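Local structure of bitiscetin (Bitis arietans, 1JWI) at residues 95-103 with 111-119. The protein binds von Willebrand factor and induces its interaction, through the A1 domain, with platelet GPIbalpha, so that platelets aggregate. Residues are numbered along the deposited sequence; the frame is centred on the assembly and turned at random.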
loop_
_atom_site.group_PDB
_atom_site.type_symbol
_atom_site.label_atom_id
_atom_site.label_comp_id
_atom_site.label_asym_id
_atom_site.label_seq_id
_atom_site.Cartn_x
_atom_site.Cartn_y
_atom_site.Cartn_z
ATOM N N ASP A 95 -0.705 9.075 4.223
ATOM C CA ASP A 95 -0.632 9.150 5.686
ATOM C C ASP A 95 0.550 8.357 6.239
ATOM O O ASP A 95 1.423 8.914 6.905
ATOM C CB ASP A 95 -1.929 8.631 6.308
ATOM C CG ASP A 95 -2.018 8.910 7.798
ATOM O OD1 ASP A 95 -2.746 8.169 8.495
ATOM O OD2 ASP A 95 -1.374 9.875 8.273
ATOM N N GLU A 96 0.578 7.058 5.956
ATOM C CA GLU A 96 1.669 6.206 6.419
ATOM C C GLU A 96 1.999 5.185 5.324
ATOM O O GLU A 96 1.303 4.182 5.172
ATOM C CB GLU A 96 1.258 5.482 7.705
ATOM C CG GLU A 96 2.428 4.930 8.509
ATOM C CD GLU A 96 1.980 4.192 9.756
ATOM O OE1 GLU A 96 2.832 3.945 10.637
ATOM O OE2 GLU A 96 0.779 3.850 9.855
ATOM N N PRO A 97 3.052 5.446 4.531
ATOM C CA PRO A 97 3.440 4.521 3.462
ATOM C C PRO A 97 3.786 3.148 4.023
ATOM O O PRO A 97 4.407 3.040 5.082
ATOM C CB PRO A 97 4.653 5.205 2.837
ATOM C CG PRO A 97 4.350 6.673 3.047
ATOM C CD PRO A 97 3.858 6.678 4.476
ATOM N N THR A 98 3.381 2.104 3.308
ATOM C CA THR A 98 3.646 0.730 3.728
ATOM C C THR A 98 4.386 0.057 2.569
ATOM O O THR A 98 3.760 -0.478 1.653
ATOM C CB THR A 98 2.314 -0.013 4.015
ATOM O OG1 THR A 98 1.391 0.224 2.936
ATOM C CG2 THR A 98 1.701 0.476 5.326
ATOM N N LYS A 99 5.716 0.085 2.611
ATOM C CA LYS A 99 6.505 -0.473 1.513
ATOM C C LYS A 99 7.319 -1.721 1.825
ATOM O O LYS A 99 7.956 -2.282 0.935
ATOM C CB LYS A 99 7.414 0.628 0.949
ATOM C CG LYS A 99 6.618 1.880 0.580
ATOM C CD LYS A 99 7.483 3.039 0.149
ATOM C CE LYS A 99 7.924 2.903 -1.292
ATOM N NZ LYS A 99 8.695 4.107 -1.692
ATOM N N CYS A 100 7.288 -2.154 3.081
ATOM C CA CYS A 100 8.011 -3.346 3.513
ATOM C C CYS A 100 7.007 -4.458 3.831
ATOM O O CYS A 100 5.900 -4.186 4.308
ATOM C CB CYS A 100 8.868 -3.034 4.749
ATOM S SG CYS A 100 10.319 -2.000 4.356
ATOM N N PHE A 101 7.398 -5.706 3.586
ATOM C CA PHE A 101 6.512 -6.839 3.828
ATOM C C PHE A 101 6.925 -7.787 4.940
ATOM O O PHE A 101 8.110 -7.978 5.217
ATOM C CB PHE A 101 6.313 -7.639 2.538
ATOM C CG PHE A 101 5.545 -6.894 1.481
ATOM C CD1 PHE A 101 6.167 -5.899 0.724
ATOM C CD2 PHE A 101 4.191 -7.163 1.257
ATOM C CE1 PHE A 101 5.449 -5.179 -0.242
ATOM C CE2 PHE A 101 3.463 -6.451 0.298
ATOM C CZ PHE A 101 4.090 -5.461 -0.451
ATOM N N GLY A 102 5.917 -8.391 5.568
ATOM C CA GLY A 102 6.164 -9.324 6.643
ATOM C C GLY A 102 5.088 -10.391 6.691
ATOM O O GLY A 102 4.065 -10.290 6.003
ATOM N N LEU A 103 5.332 -11.429 7.487
ATOM C CA LEU A 103 4.362 -12.503 7.643
ATOM C C LEU A 103 3.217 -11.945 8.497
ATOM O O LEU A 103 3.440 -11.444 9.597
ATOM C CB LEU A 103 5.020 -13.705 8.330
ATOM C CG LEU A 103 6.220 -14.307 7.587
ATOM C CD1 LEU A 103 6.758 -15.508 8.346
ATOM C CD2 LEU A 103 5.789 -14.710 6.183
ATOM N N THR A 111 0.220 -15.726 5.215
ATOM C CA THR A 111 0.260 -14.808 4.075
ATOM C C THR A 111 1.164 -13.605 4.317
ATOM O O THR A 111 1.675 -13.413 5.423
ATOM C CB THR A 111 -1.155 -14.299 3.738
ATOM O OG1 THR A 111 -1.727 -13.695 4.904
ATOM C CG2 THR A 111 -2.032 -15.448 3.300
ATOM N N TRP A 112 1.363 -12.796 3.278
ATOM C CA TRP A 112 2.219 -11.620 3.403
ATOM C C TRP A 112 1.402 -10.328 3.428
ATOM O O TRP A 112 0.379 -10.221 2.754
ATOM C CB TRP A 112 3.227 -11.576 2.253
ATOM C CG TRP A 112 4.028 -12.847 2.100
ATOM C CD1 TRP A 112 4.215 -13.823 3.044
ATOM C CD2 TRP A 112 4.787 -13.252 0.951
ATOM N NE1 TRP A 112 5.044 -14.807 2.550
ATOM C CE2 TRP A 112 5.407 -14.483 1.269
ATOM C CE3 TRP A 112 5.003 -12.693 -0.316
ATOM C CZ2 TRP A 112 6.230 -15.166 0.364
ATOM C CZ3 TRP A 112 5.827 -13.373 -1.221
ATOM C CH2 TRP A 112 6.427 -14.597 -0.872
ATOM N N THR A 113 1.860 -9.348 4.202
ATOM C CA THR A 113 1.157 -8.073 4.319
ATOM C C THR A 113 2.128 -6.888 4.257
ATOM O O THR A 113 3.281 -7.004 4.673
ATOM C CB THR A 113 0.349 -8.023 5.650
ATOM O OG1 THR A 113 -0.486 -6.857 5.671
ATOM C CG2 THR A 113 1.283 -8.002 6.845
ATOM N N ASP A 114 1.659 -5.761 3.724
ATOM C CA ASP A 114 2.479 -4.554 3.616
ATOM C C ASP A 114 2.425 -3.789 4.931
ATOM O O ASP A 114 1.350 -3.567 5.480
ATOM C CB ASP A 114 1.983 -3.662 2.474
ATOM C CG ASP A 114 0.529 -3.281 2.626
ATOM O OD1 ASP A 114 0.234 -2.064 2.672
ATOM O OD2 ASP A 114 -0.316 -4.193 2.705
ATOM N N LEU A 115 3.590 -3.374 5.420
ATOM C CA LEU A 115 3.693 -2.671 6.697
ATOM C C LEU A 115 4.641 -1.479 6.651
ATOM O O LEU A 115 5.448 -1.350 5.734
ATOM C CB LEU A 115 4.207 -3.642 7.765
ATOM C CG LEU A 115 3.401 -4.919 8.010
ATOM C CD1 LEU A 115 4.263 -5.957 8.725
ATOM C CD2 LEU A 115 2.171 -4.568 8.827
ATOM N N PRO A 116 4.553 -0.588 7.655
ATOM C CA PRO A 116 5.436 0.583 7.701
ATOM C C PRO A 116 6.847 0.051 7.939
ATOM O O PRO A 116 7.075 -0.680 8.898
ATOM C CB PRO A 116 4.916 1.368 8.908
ATOM C CG PRO A 116 3.470 0.957 8.994
ATOM C CD PRO A 116 3.546 -0.525 8.726
ATOM N N CYS A 117 7.784 0.410 7.073
ATOM C CA CYS A 117 9.156 -0.061 7.202
ATOM C C CYS A 117 9.807 0.330 8.528
ATOM O O CYS A 117 10.754 -0.318 8.970
ATOM C CB CYS A 117 10.006 0.485 6.061
ATOM S SG CYS A 117 9.583 -0.114 4.393
ATOM N N GLY A 118 9.300 1.385 9.159
ATOM C CA GLY A 118 9.865 1.838 10.419
ATOM C C GLY A 118 9.315 1.162 11.664
ATOM O O GLY A 118 9.721 1.485 12.784
ATOM N N GLU A 119 8.393 0.224 11.472
ATOM C CA GLU A 119 7.784 -0.516 12.577
ATOM C C GLU A 119 8.777 -1.549 13.116
ATOM O O GLU A 119 9.530 -2.145 12.348
ATOM C CB GLU A 119 6.526 -1.226 12.070
ATOM C CG GLU A 119 5.623 -1.811 13.139
ATOM C CD GLU A 119 4.424 -2.539 12.546
ATOM O OE1 GLU A 119 4.579 -3.700 12.108
ATOM O OE2 GLU A 119 3.324 -1.945 12.509
HETATM O O HOH W 1 6.991 2.094 4.716
#
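The extended chain of Glu96 crosses the Pro116 ring at a slant, its carboxylate end meeting CG and CB; Glu96 OE1 lies 3.5 Å from Pro116 CG. A water accepts from Lys99 N and Cys117 N and donates to Pro97 O, bridging the loops. Thr98 OG1, at chi1 47° between its backbone N and carbonyl carbon, donates to the anti lone pair of Asp114 OD1 (2.6 Å), an oxygen also bonded by a polar side chain of the other subunit; Thr98 CG2 rests near Pro116 CD. Cys100 locks the hairpin end through its disulfide to Cys117 (SG–SG 2.0 Å, chi3 97°), while its O receives Leu115 N at 2.7 Å. Phe101 takes Asp114 CA over one ring face, a CH-pi contact 4.2 Å from the centroid. Gly102 and Thr113 exchange both backbone bonds, Gly102 N to Thr113 O (3.1 Å) and Thr113 N to Gly102 O (3.0 Å). Leu103 CD2 meets Trp112 CD1 at 3.6 Å. The Phe101 and Trp112 rings each also meet an aromatic side chain of the other subunit. In this antiparallel hairpin of the C-type lectin fold, strand 100-103 lies between 66-72 and 112-115, with helix 45-58 against Leu103.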